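Local coordinates for protein beta-N-acetylhexosaminidase (Bacteroides fragilis, PDB 4PYS) that probably removes terminal beta-linked N-acetylhexosamine from glycans as a family 20 glycoside hydrolase, and binds a zinc ion, at residues P13-I18 against V122-F127; L429-A434 against A458-H463; F323-A328 against S351-V356; R180-T185 against N235-L240. All blocks are in the same frame, centred on the assembly; numbering follows the deposited sequence.

Contact 1 of 4, residues P13-I18 against V122-F127; sequences PTPGKI and VEITDF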
loop_
_atom_site.group_PDB
_atom_site.type_symbol
_atom_site.label_atom_id
_atom_site.label_comp_id
_atom_site.label_asym_id
_atom_site.label_seq_id
_atom_site.Cartn_x
_atom_site.Cartn_y
_atom_site.Cartn_z
ATOM N N PRO A 13 15.277 1.756 -3.125
ATOM C CA PRO A 13 15.642 0.629 -3.991
ATOM C C PRO A 13 16.642 1.058 -5.067
ATOM O O PRO A 13 16.766 2.248 -5.374
ATOM C CB PRO A 13 14.299 0.201 -4.615
ATOM C CG PRO A 13 13.383 1.391 -4.455
ATOM C CD PRO A 13 13.852 2.132 -3.232
ATOM N N THR A 14 17.354 0.088 -5.618
ATOM C CA THR A 14 18.480 0.348 -6.529
ATOM C C THR A 14 18.008 1.039 -7.791
ATOM O O THR A 14 17.085 0.544 -8.449
ATOM C CB THR A 14 19.117 -0.962 -6.950
ATOM O OG1 THR A 14 19.552 -1.671 -5.782
ATOM C CG2 THR A 14 20.324 -0.707 -7.867
ATOM N N PRO A 15 18.628 2.186 -8.139
ATOM C CA PRO A 15 18.249 2.853 -9.395
ATOM C C PRO A 15 18.663 2.033 -10.605
ATOM O O PRO A 15 19.627 1.252 -10.535
ATOM C CB PRO A 15 19.055 4.160 -9.363
ATOM C CG PRO A 15 19.291 4.426 -7.863
ATOM C CD PRO A 15 19.555 3.007 -7.336
ATOM N N GLY A 16 17.956 2.229 -11.712
ATOM C CA GLY A 16 18.234 1.491 -12.928
ATOM C C GLY A 16 19.611 1.772 -13.481
ATOM O O GLY A 16 20.289 0.856 -13.954
ATOM N N LYS A 17 20.043 3.027 -13.432
ATOM C CA LYS A 17 21.391 3.349 -13.896
ATOM C C LYS A 17 22.020 4.451 -13.067
ATOM O O LYS A 17 21.410 5.501 -12.856
ATOM C CB LYS A 17 21.378 3.746 -15.376
ATOM C CG LYS A 17 22.777 3.905 -15.959
ATOM C CD LYS A 17 22.736 4.000 -17.478
ATOM C CE LYS A 17 24.135 3.956 -18.056
ATOM N NZ LYS A 17 24.145 4.393 -19.482
ATOM N N ILE A 18 23.240 4.206 -12.591
ATOM C CA ILE A 18 23.992 5.206 -11.839
ATOM C C ILE A 18 25.377 5.312 -12.424
ATOM O O ILE A 18 26.100 4.318 -12.476
ATOM C CB ILE A 18 24.173 4.805 -10.370
ATOM C CG1 ILE A 18 22.833 4.728 -9.656
ATOM C CG2 ILE A 18 25.082 5.793 -9.660
ATOM C CD1 ILE A 18 22.975 4.445 -8.166
ATOM N N VAL A 122 27.258 12.804 -10.390
ATOM C CA VAL A 122 26.605 11.571 -10.814
ATOM C C VAL A 122 25.570 11.868 -11.890
ATOM O O VAL A 122 25.086 12.996 -12.008
ATOM C CB VAL A 122 25.907 10.885 -9.608
ATOM C CG1 VAL A 122 24.646 11.644 -9.205
ATOM C CG2 VAL A 122 25.567 9.430 -9.916
ATOM N N GLU A 123 25.263 10.864 -12.703
ATOM C CA GLU A 123 24.027 10.880 -13.468
ATOM C C GLU A 123 23.233 9.630 -13.123
ATOM O O GLU A 123 23.730 8.506 -13.249
ATOM C CB GLU A 123 24.296 10.960 -14.975
ATOM C CG GLU A 123 23.020 11.016 -15.807
ATOM C CD GLU A 123 23.280 11.362 -17.266
ATOM O OE1 GLU A 123 24.382 11.862 -17.584
ATOM O OE2 GLU A 123 22.374 11.132 -18.088
ATOM N N ILE A 124 22.010 9.835 -12.655
ATOM C CA ILE A 124 21.121 8.741 -12.291
ATOM C C ILE A 124 19.919 8.802 -13.218
ATOM O O ILE A 124 19.318 9.867 -13.378
ATOM C CB ILE A 124 20.630 8.917 -10.850
ATOM C CG1 ILE A 124 21.808 8.868 -9.875
ATOM C CG2 ILE A 124 19.616 7.836 -10.493
ATOM C CD1 ILE A 124 21.447 9.366 -8.477
ATOM N N THR A 125 19.595 7.675 -13.849
ATOM C CA THR A 125 18.413 7.575 -14.696
ATOM C C THR A 125 17.612 6.411 -14.163
ATOM O O THR A 125 18.159 5.308 -13.989
ATOM C CB THR A 125 18.794 7.289 -16.159
ATOM O OG1 THR A 125 19.788 8.236 -16.583
ATOM C CG2 THR A 125 17.570 7.415 -17.051
ATOM N N ASP A 126 16.327 6.623 -13.891
ATOM C CA ASP A 126 15.627 5.660 -13.038
ATOM C C ASP A 126 14.115 5.669 -13.319
ATOM O O ASP A 126 13.532 6.708 -13.641
ATOM C CB ASP A 126 15.916 6.018 -11.570
ATOM C CG ASP A 126 15.652 4.879 -10.615
ATOM O OD1 ASP A 126 15.581 3.709 -11.073
ATOM O OD2 ASP A 126 15.556 5.164 -9.391
ATOM N N PHE A 127 13.498 4.494 -13.237
ATOM C CA PHE A 127 12.064 4.341 -13.446
ATOM C C PHE A 127 11.638 2.960 -12.934
ATOM O O PHE A 127 12.469 2.031 -12.891
ATOM C CB PHE A 127 11.705 4.504 -14.936
ATOM C CG PHE A 127 12.625 3.773 -15.865
ATOM C CD1 PHE A 127 12.421 2.426 -16.150
ATOM C CD2 PHE A 127 13.694 4.433 -16.454
ATOM C CE1 PHE A 127 13.270 1.751 -17.019
ATOM C CE2 PHE A 127 14.554 3.766 -17.320
ATOM C CZ PHE A 127 14.340 2.426 -17.598
HETATM O O HOH W 1 15.762 4.246 -6.834
#
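Asp126 OD1 accepts two bonds: the backbone N of Gly16 reaches it at 2.9 Å, from well above the carboxylate plane (58° out of it), and Trp462 NE1 supplies the other. Because Asp126 CG stands anti to the backbone N (chi1 -161°), the carboxylate swings back across the end of the strand pair and lies against Pro15, whose CB is 3.6 Å from OD2. A water bridges that same OD2 to Pro13 O. A short acidic side chain suits this buried corner, where its oxygens collect donors from loop, helix and solvent and, weakly, from Tyr80 OH of strand 80-84.

Beyond the corner the chains pair as antiparallel strands. Thr125 N gives a good bond to Lys17 O at 3.0 Å, while the return bond from Lys17 N to Thr125 O is weak. Ile18 and Ile124, the non-hydrogen-bonded pair, share one face; Ile18 CG2 also meets Val122 CG2 at 3.7 Å, and Pro15 CB touches Ile124 CG2. Beta-branched isoleucine and valine suit extended strands. Lys17 and Thr125 occupy the other face. Strand 117-126 lies between strands 17-21 and 80-84 in the N-terminal sheet, and Pro13 packs on helix 453-462 of the catalytic domain.

Contact 2 of 4, residues L429-A434 against A458-H463; sequences LGMSSA and AEQMWH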
loop_
_atom_site.group_PDB
_atom_site.type_symbol
_atom_site.label_atom_id
_atom_site.label_comp_id
_atom_site.label_asym_id
_atom_site.label_seq_id
_atom_site.Cartn_x
_atom_site.Cartn_y
_atom_site.Cartn_z
ATOM N N LEU A 429 -0.258 -6.164 -12.879
ATOM C CA LEU A 429 -0.051 -4.748 -12.604
ATOM C C LEU A 429 1.186 -4.487 -11.769
ATOM O O LEU A 429 1.868 -3.473 -11.959
ATOM C CB LEU A 429 -1.259 -4.173 -11.873
ATOM C CG LEU A 429 -2.576 -4.199 -12.643
ATOM C CD1 LEU A 429 -3.656 -3.534 -11.807
ATOM C CD2 LEU A 429 -2.430 -3.511 -13.997
ATOM N N GLY A 430 1.465 -5.380 -10.827
ATOM C CA GLY A 430 2.597 -5.185 -9.944
ATOM C C GLY A 430 2.463 -6.037 -8.705
ATOM O O GLY A 430 1.873 -7.123 -8.754
HETATM N N MSE A 431 2.977 -5.516 -7.596
HETATM C CA MSE A 431 3.121 -6.270 -6.367
HETATM C C MSE A 431 2.606 -5.491 -5.178
HETATM O O MSE A 431 2.628 -4.251 -5.174
HETATM C CB MSE A 431 4.606 -6.560 -6.123
HETATM C CG MSE A 431 5.269 -7.340 -7.232
HETATM SE SE MSE A 431 7.177 -7.528 -6.812
HETATM C CE MSE A 431 7.014 -8.377 -5.075
ATOM N N SER A 432 2.169 -6.218 -4.154
ATOM C CA SER A 432 1.814 -5.582 -2.888
ATOM C C SER A 432 2.608 -6.195 -1.748
ATOM O O SER A 432 3.194 -7.272 -1.893
ATOM C CB SER A 432 0.317 -5.706 -2.594
ATOM O OG SER A 432 -0.093 -7.054 -2.550
ATOM N N SER A 433 2.631 -5.484 -0.627
ATOM C CA SER A 433 3.225 -5.972 0.610
ATOM C C SER A 433 2.181 -5.655 1.669
ATOM O O SER A 433 1.391 -4.720 1.495
ATOM C CB SER A 433 4.511 -5.223 0.908
ATOM O OG SER A 433 4.313 -3.820 0.861
ATOM N N ALA A 434 2.146 -6.429 2.750
ATOM C CA ALA A 434 1.087 -6.230 3.733
ATOM C C ALA A 434 1.545 -6.431 5.158
ATOM O O ALA A 434 2.425 -7.253 5.446
ATOM C CB ALA A 434 -0.089 -7.149 3.445
ATOM N N ALA A 458 10.398 -3.825 -1.835
ATOM C CA ALA A 458 10.565 -2.561 -2.571
ATOM C C ALA A 458 11.542 -2.701 -3.714
ATOM O O ALA A 458 11.357 -2.111 -4.775
ATOM C CB ALA A 458 11.014 -1.439 -1.636
ATOM N N GLU A 459 12.599 -3.477 -3.503
ATOM C CA GLU A 459 13.590 -3.707 -4.564
ATOM C C GLU A 459 12.947 -4.467 -5.728
ATOM O O GLU A 459 13.143 -4.136 -6.906
ATOM C CB GLU A 459 14.761 -4.513 -3.981
ATOM C CG GLU A 459 15.916 -4.747 -4.942
ATOM C CD GLU A 459 16.839 -3.551 -5.056
ATOM O OE1 GLU A 459 16.527 -2.496 -4.472
ATOM O OE2 GLU A 459 17.883 -3.661 -5.733
ATOM N N GLN A 460 12.173 -5.494 -5.404
ATOM C CA GLN A 460 11.503 -6.289 -6.439
ATOM C C GLN A 460 10.475 -5.461 -7.203
ATOM O O GLN A 460 10.296 -5.642 -8.411
ATOM C CB GLN A 460 10.848 -7.509 -5.777
ATOM C CG GLN A 460 11.903 -8.564 -5.382
ATOM C CD GLN A 460 11.343 -9.680 -4.531
ATOM O OE1 GLN A 460 10.227 -9.601 -4.027
ATOM N NE2 GLN A 460 12.132 -10.729 -4.356
HETATM N N MSE A 461 9.820 -4.538 -6.502
HETATM C CA MSE A 461 8.825 -3.679 -7.154
HETATM C C MSE A 461 9.465 -2.662 -8.079
HETATM O O MSE A 461 8.964 -2.399 -9.172
HETATM C CB MSE A 461 8.041 -2.914 -6.094
HETATM C CG MSE A 461 7.080 -3.780 -5.268
HETATM SE SE MSE A 461 6.443 -2.734 -3.771
HETATM C CE MSE A 461 5.513 -4.171 -2.805
ATOM N N TRP A 462 10.551 -2.046 -7.624
ATOM C CA TRP A 462 11.106 -0.903 -8.361
ATOM C C TRP A 462 12.257 -1.244 -9.313
ATOM O O TRP A 462 12.253 -0.850 -10.488
ATOM C CB TRP A 462 11.561 0.199 -7.372
ATOM C CG TRP A 462 12.183 1.354 -8.118
ATOM C CD1 TRP A 462 13.477 1.445 -8.571
ATOM C CD2 TRP A 462 11.531 2.556 -8.518
ATOM N NE1 TRP A 462 13.657 2.639 -9.241
ATOM C CE2 TRP A 462 12.474 3.343 -9.212
ATOM C CE3 TRP A 462 10.232 3.055 -8.349
ATOM C CZ2 TRP A 462 12.164 4.600 -9.744
ATOM C CZ3 TRP A 462 9.924 4.308 -8.870
ATOM C CH2 TRP A 462 10.884 5.069 -9.563
ATOM N N HIS A 463 13.259 -1.949 -8.802
ATOM C CA HIS A 463 14.500 -2.166 -9.556
ATOM C C HIS A 463 14.249 -3.008 -10.809
ATOM O O HIS A 463 13.468 -3.963 -10.779
ATOM C CB HIS A 463 15.528 -2.852 -8.641
ATOM C CG HIS A 463 16.836 -3.169 -9.313
ATOM N ND1 HIS A 463 17.409 -4.420 -9.252
ATOM C CD2 HIS A 463 17.683 -2.402 -10.041
ATOM C CE1 HIS A 463 18.552 -4.416 -9.919
ATOM N NE2 HIS A 463 18.743 -3.204 -10.409
#
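Met431, a selenomethionine, sends its side chain from strand 429-434 onto helix 458-462. Its CB meets CG of Met461 at 3.8 Å, the first apolar contact between strand and helix. The selenium next lies 3.8 Å from Gln460 CB, over the helix surface. A bend at the last torsion (chi3 57°) then turns CE across the glutamine, 3.6 Å from Gln460 OE1. The two side chains cross at about a right angle.

Met461, also a selenomethionine, answers in the reverse direction. Extended beyond CG, it carries its CE to the strand backbone, 3.7 Å from Met431 O and equally near Ser432 C, and 3.9 Å from Ser433 OG. With strand and helix axes 8.6 Å apart, long, unbranched apolar chains bridge the layers and adapt to their surroundings.

The buried polar groups are satisfied to the side: Ser433 OG bonds to Ser134 O of the adjoining strand, while Gln460 NE2 donates to Val412 O and Gln460 OE1 accepts from Asn416 ND2. Strand and helix run nearly antiparallel, at 169°. A parallel strand of the central barrel, covered by a helix that comes later in the chain and runs back against it, is characteristic of the (beta/alpha)8, or TIM-barrel, catalytic domain of family 20 glycoside hydrolases.

Contact 3 of 4, residues F323-A328 against S351-V356; sequences FSARMA and SLPDNV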
loop_
_atom_site.group_PDB
_atom_site.type_symbol
_atom_site.label_atom_id
_atom_site.label_comp_id
_atom_site.label_asym_id
_atom_site.label_seq_id
_atom_site.Cartn_x
_atom_site.Cartn_y
_atom_site.Cartn_z
ATOM N N PHE A 323 -23.331 -10.315 -5.841
ATOM C CA PHE A 323 -23.180 -9.183 -4.942
ATOM C C PHE A 323 -21.939 -8.352 -5.284
ATOM O O PHE A 323 -22.004 -7.124 -5.373
ATOM C CB PHE A 323 -23.102 -9.668 -3.496
ATOM C CG PHE A 323 -22.736 -8.589 -2.526
ATOM C CD1 PHE A 323 -23.711 -7.746 -2.013
ATOM C CD2 PHE A 323 -21.411 -8.404 -2.138
ATOM C CE1 PHE A 323 -23.375 -6.740 -1.130
ATOM C CE2 PHE A 323 -21.069 -7.401 -1.254
ATOM C CZ PHE A 323 -22.055 -6.568 -0.748
ATOM N N SER A 324 -20.806 -9.023 -5.462
ATOM C CA SER A 324 -19.571 -8.343 -5.817
ATOM C C SER A 324 -19.737 -7.625 -7.147
ATOM O O SER A 324 -19.239 -6.519 -7.337
ATOM C CB SER A 324 -18.417 -9.343 -5.902
ATOM O OG SER A 324 -18.154 -9.912 -4.637
ATOM N N ALA A 325 -20.455 -8.257 -8.062
ATOM C CA ALA A 325 -20.713 -7.664 -9.368
ATOM C C ALA A 325 -21.528 -6.373 -9.255
ATOM O O ALA A 325 -21.228 -5.386 -9.928
ATOM C CB ALA A 325 -21.424 -8.664 -10.266
ATOM N N ARG A 326 -22.557 -6.382 -8.412
ATOM C CA ARG A 326 -23.395 -5.197 -8.228
ATOM C C ARG A 326 -22.594 -4.021 -7.668
ATOM O O ARG A 326 -22.774 -2.878 -8.093
ATOM C CB ARG A 326 -24.583 -5.495 -7.308
ATOM C CG ARG A 326 -25.561 -6.549 -7.820
ATOM C CD ARG A 326 -26.067 -6.248 -9.228
ATOM N NE ARG A 326 -25.565 -7.240 -10.174
ATOM C CZ ARG A 326 -25.036 -6.949 -11.359
ATOM N NH1 ARG A 326 -24.953 -5.688 -11.760
ATOM N NH2 ARG A 326 -24.595 -7.918 -12.148
HETATM N N MSE A 327 -21.703 -4.302 -6.717
HETATM C CA MSE A 327 -20.915 -3.242 -6.103
HETATM C C MSE A 327 -19.850 -2.728 -7.061
HETATM O O MSE A 327 -19.574 -1.535 -7.109
HETATM C CB MSE A 327 -20.245 -3.727 -4.814
HETATM C CG MSE A 327 -21.205 -4.305 -3.792
HETATM SE SE MSE A 327 -22.651 -3.135 -3.233
HETATM C CE MSE A 327 -21.813 -1.441 -3.123
ATOM N N ALA A 328 -19.234 -3.635 -7.807
ATOM C CA ALA A 328 -18.247 -3.239 -8.797
ATOM C C ALA A 328 -18.919 -2.420 -9.900
ATOM O O ALA A 328 -18.354 -1.441 -10.387
ATOM C CB ALA A 328 -17.557 -4.457 -9.373
ATOM N N SER A 351 -20.388 -13.548 -13.849
ATOM C CA SER A 351 -19.218 -12.840 -14.345
ATOM C C SER A 351 -19.104 -11.415 -13.818
ATOM O O SER A 351 -20.075 -10.656 -13.792
ATOM C CB SER A 351 -19.161 -12.855 -15.871
ATOM O OG SER A 351 -17.859 -12.507 -16.309
ATOM N N LEU A 352 -17.893 -11.072 -13.399
ATOM C CA LEU A 352 -17.595 -9.766 -12.842
ATOM C C LEU A 352 -17.331 -8.762 -13.956
ATOM O O LEU A 352 -16.765 -9.118 -14.990
ATOM C CB LEU A 352 -16.388 -9.879 -11.913
ATOM C CG LEU A 352 -16.660 -10.800 -10.724
ATOM C CD1 LEU A 352 -15.383 -11.169 -9.992
ATOM C CD2 LEU A 352 -17.630 -10.127 -9.775
ATOM N N PRO A 353 -17.746 -7.500 -13.749
ATOM C CA PRO A 353 -17.614 -6.440 -14.761
ATOM C C PRO A 353 -16.160 -6.077 -15.077
ATOM O O PRO A 353 -15.248 -6.492 -14.358
ATOM C CB PRO A 353 -18.348 -5.252 -14.126
ATOM C CG PRO A 353 -18.354 -5.536 -12.657
ATOM C CD PRO A 353 -18.416 -7.023 -12.524
ATOM N N ASP A 354 -15.952 -5.300 -16.139
ATOM C CA ASP A 354 -14.600 -5.058 -16.665
ATOM C C ASP A 354 -13.753 -4.045 -15.895
ATOM O O ASP A 354 -12.633 -3.740 -16.303
ATOM C CB ASP A 354 -14.641 -4.696 -18.165
ATOM C CG ASP A 354 -15.382 -3.397 -18.445
ATOM O OD1 ASP A 354 -15.747 -2.680 -17.487
ATOM O OD2 ASP A 354 -15.597 -3.083 -19.635
ATOM N N ASN A 355 -14.272 -3.519 -14.790
ATOM C CA ASN A 355 -13.452 -2.652 -13.935
ATOM C C ASN A 355 -12.876 -3.382 -12.723
ATOM O O ASN A 355 -12.343 -2.752 -11.805
ATOM C CB ASN A 355 -14.255 -1.444 -13.467
ATOM C CG ASN A 355 -15.403 -1.828 -12.562
ATOM O OD1 ASN A 355 -16.065 -2.845 -12.777
ATOM N ND2 ASN A 355 -15.648 -1.017 -11.536
ATOM N N VAL A 356 -12.985 -4.707 -12.727
ATOM C CA VAL A 356 -12.520 -5.526 -11.606
ATOM C C VAL A 356 -11.020 -5.823 -11.678
ATOM O O VAL A 356 -10.495 -6.144 -12.742
ATOM C CB VAL A 356 -13.328 -6.843 -11.521
ATOM C CG1 VAL A 356 -12.652 -7.846 -10.597
ATOM C CG2 VAL A 356 -14.750 -6.558 -11.049
#
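Residues 351-356 have no regular structure until a type I turn from Pro353 to Val356, and they pass beside helix 323-328 with Leu352 CA 5.1 Å from Ala325 CA, close enough for the loop to rest almost on the helix backbone.

Small residues on the helix permit that approach. Ala328 points its methyl at the loop, where CB touches Pro353 CG at 3.5 Å and Val356 CG2 at 3.9 Å, so that one methyl touches both apolar groups. One turn earlier, Ala325 receives Pro353 CD beside its CA and CB. Leu352 reaches in from the flank: its CG lies anti to the carbonyl carbon (chi1 -62°), and CD2 comes 3.8 Å from Ala325 N and 4.0 Å from Ser324 CB. The rigid proline ring provides a compact surface against the alanines, and leucine extends the apolar patch along the helix.

The polar link is Asn355 ND2 to Ala328 O, 3.0 Å long and fairly straight at the hydrogen (154°), with the donor tilted 35° from the carbonyl plane. The same amide nitrogen also bonds to Arg336 O. An asparagine in the turn can thus tie the helix and the segment after it to the loop with one NH2 group.

Ala328 and Val356 also pack on Phe340 of strand 337-341. Helix 316-333 therefore lies over barrel strand 337-341, and the loop leading into strand 356-360 packs on its flank, as in the helical layer that surrounds the parallel strands of a TIM barrel.

Contact 4 of 4, residues R180-T185 against N235-L240; sequences RYPFLT and NAYPRL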
loop_
_atom_site.group_PDB
_atom_site.type_symbol
_atom_site.label_atom_id
_atom_site.label_comp_id
_atom_site.label_asym_id
_atom_site.label_seq_id
_atom_site.Cartn_x
_atom_site.Cartn_y
_atom_site.Cartn_z
ATOM N N ARG A 180 -23.512 9.512 6.958
ATOM C CA ARG A 180 -24.892 9.062 6.789
ATOM C C ARG A 180 -25.254 7.981 7.800
ATOM O O ARG A 180 -26.416 7.828 8.163
ATOM C CB ARG A 180 -25.112 8.536 5.370
ATOM C CG ARG A 180 -26.579 8.342 5.034
ATOM C CD ARG A 180 -26.769 7.368 3.899
ATOM N NE ARG A 180 -28.189 7.085 3.700
ATOM C CZ ARG A 180 -28.876 7.475 2.633
ATOM N NH1 ARG A 180 -28.257 8.148 1.667
ATOM N NH2 ARG A 180 -30.166 7.173 2.522
ATOM N N TYR A 181 -24.248 7.231 8.242
ATOM C CA TYR A 181 -24.461 6.155 9.196
ATOM C C TYR A 181 -23.460 6.273 10.343
ATOM O O TYR A 181 -22.449 5.559 10.374
ATOM C CB TYR A 181 -24.347 4.791 8.511
ATOM C CG TYR A 181 -25.296 4.585 7.345
ATOM C CD1 TYR A 181 -26.671 4.544 7.538
ATOM C CD2 TYR A 181 -24.809 4.412 6.052
ATOM C CE1 TYR A 181 -27.540 4.342 6.475
ATOM C CE2 TYR A 181 -25.664 4.210 4.984
ATOM C CZ TYR A 181 -27.030 4.182 5.199
ATOM O OH TYR A 181 -27.882 3.982 4.137
ATOM N N PRO A 182 -23.737 7.193 11.282
ATOM C CA PRO A 182 -22.834 7.535 12.387
ATOM C C PRO A 182 -22.469 6.347 13.268
ATOM O O PRO A 182 -21.362 6.329 13.802
ATOM C CB PRO A 182 -23.637 8.560 13.192
ATOM C CG PRO A 182 -24.583 9.159 12.211
ATOM C CD PRO A 182 -24.954 8.027 11.294
ATOM N N PHE A 183 -23.360 5.372 13.406
ATOM C CA PHE A 183 -23.109 4.243 14.295
ATOM C C PHE A 183 -21.969 3.343 13.815
ATOM O O PHE A 183 -21.405 2.592 14.608
ATOM C CB PHE A 183 -24.370 3.405 14.496
ATOM C CG PHE A 183 -25.447 4.102 15.302
ATOM C CD1 PHE A 183 -25.145 5.215 16.077
ATOM C CD2 PHE A 183 -26.749 3.641 15.277
ATOM C CE1 PHE A 183 -26.130 5.861 16.821
ATOM C CE2 PHE A 183 -27.749 4.279 16.021
ATOM C CZ PHE A 183 -27.434 5.390 16.790
ATOM N N LEU A 184 -21.645 3.400 12.525
ATOM C CA LEU A 184 -20.577 2.546 11.999
ATOM C C LEU A 184 -19.283 2.793 12.771
ATOM O O LEU A 184 -18.569 1.852 13.088
ATOM C CB LEU A 184 -20.372 2.737 10.491
ATOM C CG LEU A 184 -21.420 2.121 9.560
ATOM C CD1 LEU A 184 -21.148 2.526 8.123
ATOM C CD2 LEU A 184 -21.460 0.609 9.699
ATOM N N THR A 185 -19.001 4.053 13.097
ATOM C CA THR A 185 -17.817 4.374 13.899
ATOM C C THR A 185 -18.137 4.515 15.382
ATOM O O THR A 185 -17.392 4.021 16.224
ATOM C CB THR A 185 -17.103 5.647 13.418
ATOM O OG1 THR A 185 -18.069 6.675 13.148
ATOM C CG2 THR A 185 -16.287 5.360 12.160
ATOM N N ASN A 235 -23.050 -4.629 14.439
ATOM C CA ASN A 235 -23.286 -4.104 15.784
ATOM C C ASN A 235 -23.895 -2.717 15.705
ATOM O O ASN A 235 -24.744 -2.342 16.512
ATOM C CB ASN A 235 -21.979 -4.042 16.569
ATOM C CG ASN A 235 -21.848 -5.168 17.550
ATOM O OD1 ASN A 235 -22.103 -5.002 18.743
ATOM N ND2 ASN A 235 -21.467 -6.336 17.053
ATOM N N ALA A 236 -23.439 -1.957 14.718
ATOM C CA ALA A 236 -23.960 -0.629 14.467
ATOM C C ALA A 236 -25.388 -0.709 13.926
ATOM O O ALA A 236 -26.282 -0.018 14.416
ATOM C CB ALA A 236 -23.053 0.102 13.491
ATOM N N TYR A 237 -25.587 -1.564 12.925
ATOM C CA TYR A 237 -26.860 -1.668 12.213
ATOM C C TYR A 237 -27.276 -3.121 11.968
ATOM O O TYR A 237 -27.070 -3.649 10.877
ATOM C CB TYR A 237 -26.763 -0.913 10.881
ATOM C CG TYR A 237 -26.532 0.566 11.064
ATOM C CD1 TYR A 237 -27.587 1.415 11.395
ATOM C CD2 TYR A 237 -25.267 1.113 10.934
ATOM C CE1 TYR A 237 -27.381 2.761 11.578
ATOM C CE2 TYR A 237 -25.050 2.459 11.112
ATOM C CZ TYR A 237 -26.112 3.281 11.437
ATOM O OH TYR A 237 -25.899 4.627 11.622
ATOM N N PRO A 238 -27.876 -3.767 12.982
ATOM C CA PRO A 238 -28.236 -5.190 12.919
ATOM C C PRO A 238 -29.183 -5.523 11.766
ATOM O O PRO A 238 -29.232 -6.674 11.331
ATOM C CB PRO A 238 -28.949 -5.431 14.256
ATOM C CG PRO A 238 -28.496 -4.333 15.147
ATOM C CD PRO A 238 -28.307 -3.151 14.249
ATOM N N ARG A 239 -29.923 -4.528 11.283
ATOM C CA ARG A 239 -30.855 -4.718 10.172
ATOM C C ARG A 239 -30.143 -4.922 8.831
ATOM O O ARG A 239 -30.770 -5.268 7.830
ATOM C CB ARG A 239 -31.830 -3.543 10.088
ATOM C CG ARG A 239 -32.830 -3.495 11.234
ATOM C CD ARG A 239 -33.807 -2.338 11.079
ATOM N NE ARG A 239 -34.902 -2.429 12.040
ATOM C CZ ARG A 239 -35.997 -3.162 11.856
ATOM N NH1 ARG A 239 -36.146 -3.866 10.742
ATOM N NH2 ARG A 239 -36.944 -3.194 12.784
ATOM N N LEU A 240 -28.833 -4.698 8.820
ATOM C CA LEU A 240 -28.012 -4.994 7.653
ATOM C C LEU A 240 -27.806 -6.491 7.517
ATOM O O LEU A 240 -27.452 -6.989 6.445
ATOM C CB LEU A 240 -26.649 -4.327 7.777
ATOM C CG LEU A 240 -26.646 -2.815 7.657
ATOM C CD1 LEU A 240 -25.221 -2.310 7.692
ATOM C CD2 LEU A 240 -27.348 -2.415 6.373
#
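The ring of Tyr237 is inserted among Tyr181, Phe183 and Leu184. Tyr181 turns its edge toward the face of Tyr237 in a T-shaped pair, with centroids 5.6 Å apart and planes at 72°. Phe183 lies nearly parallel to Tyr237 (28° between planes) but is slid so far that the rings barely overlap; the closer touch is Phe183 CB on Tyr237 CZ at 3.5 Å. Leu184 CG approaches Tyr237 CE2 at 4.0 Å. The ring of Tyr181 has the CG of Arg180 over the centre of one face.

Tyrosine suits the central place because it is flat enough to be packed by all three and polar at its end: its OH accepts a bond from Phe183 N, 3.2 Å long with an angle of 156° at the hydrogen. The methyl of Ala236 lies against the backbone and CB of Phe183, 3.2 Å from Phe183 O and 3.7 Å from Phe183 CB.

Phe269 of helix 264-280 stacks on Tyr181 and also meets Tyr237. The resulting aromatic cluster pins two short outer helical segments to that helix at the periphery of the catalytic domain, and Leu240, backbone-bonded to the zinc ligand Cys260, places it beside the zinc-binding region.

Overall arrangement
Contact 2 is the most central of the four, a buried, largely apolar seam between a barrel strand and an outer helix. Contact 3 is also buried but lies farther out, where compact alanines and proline meet a loop and one amide bond adds polarity. Contacts 1 and 4 are only partly buried: the first relies on strand pairing and a gripped carboxylate, the second on aromatic rings. Contacts 1 and 2 touch directly, through Thr14 with Glu459, and so join the N-terminal domain to the barrel. Segments of contacts 3 and 4 both pack on helix 264-280. Contacts 1 and 4 lie on opposite sides of the chain's centre, with centres about 50 Å apart.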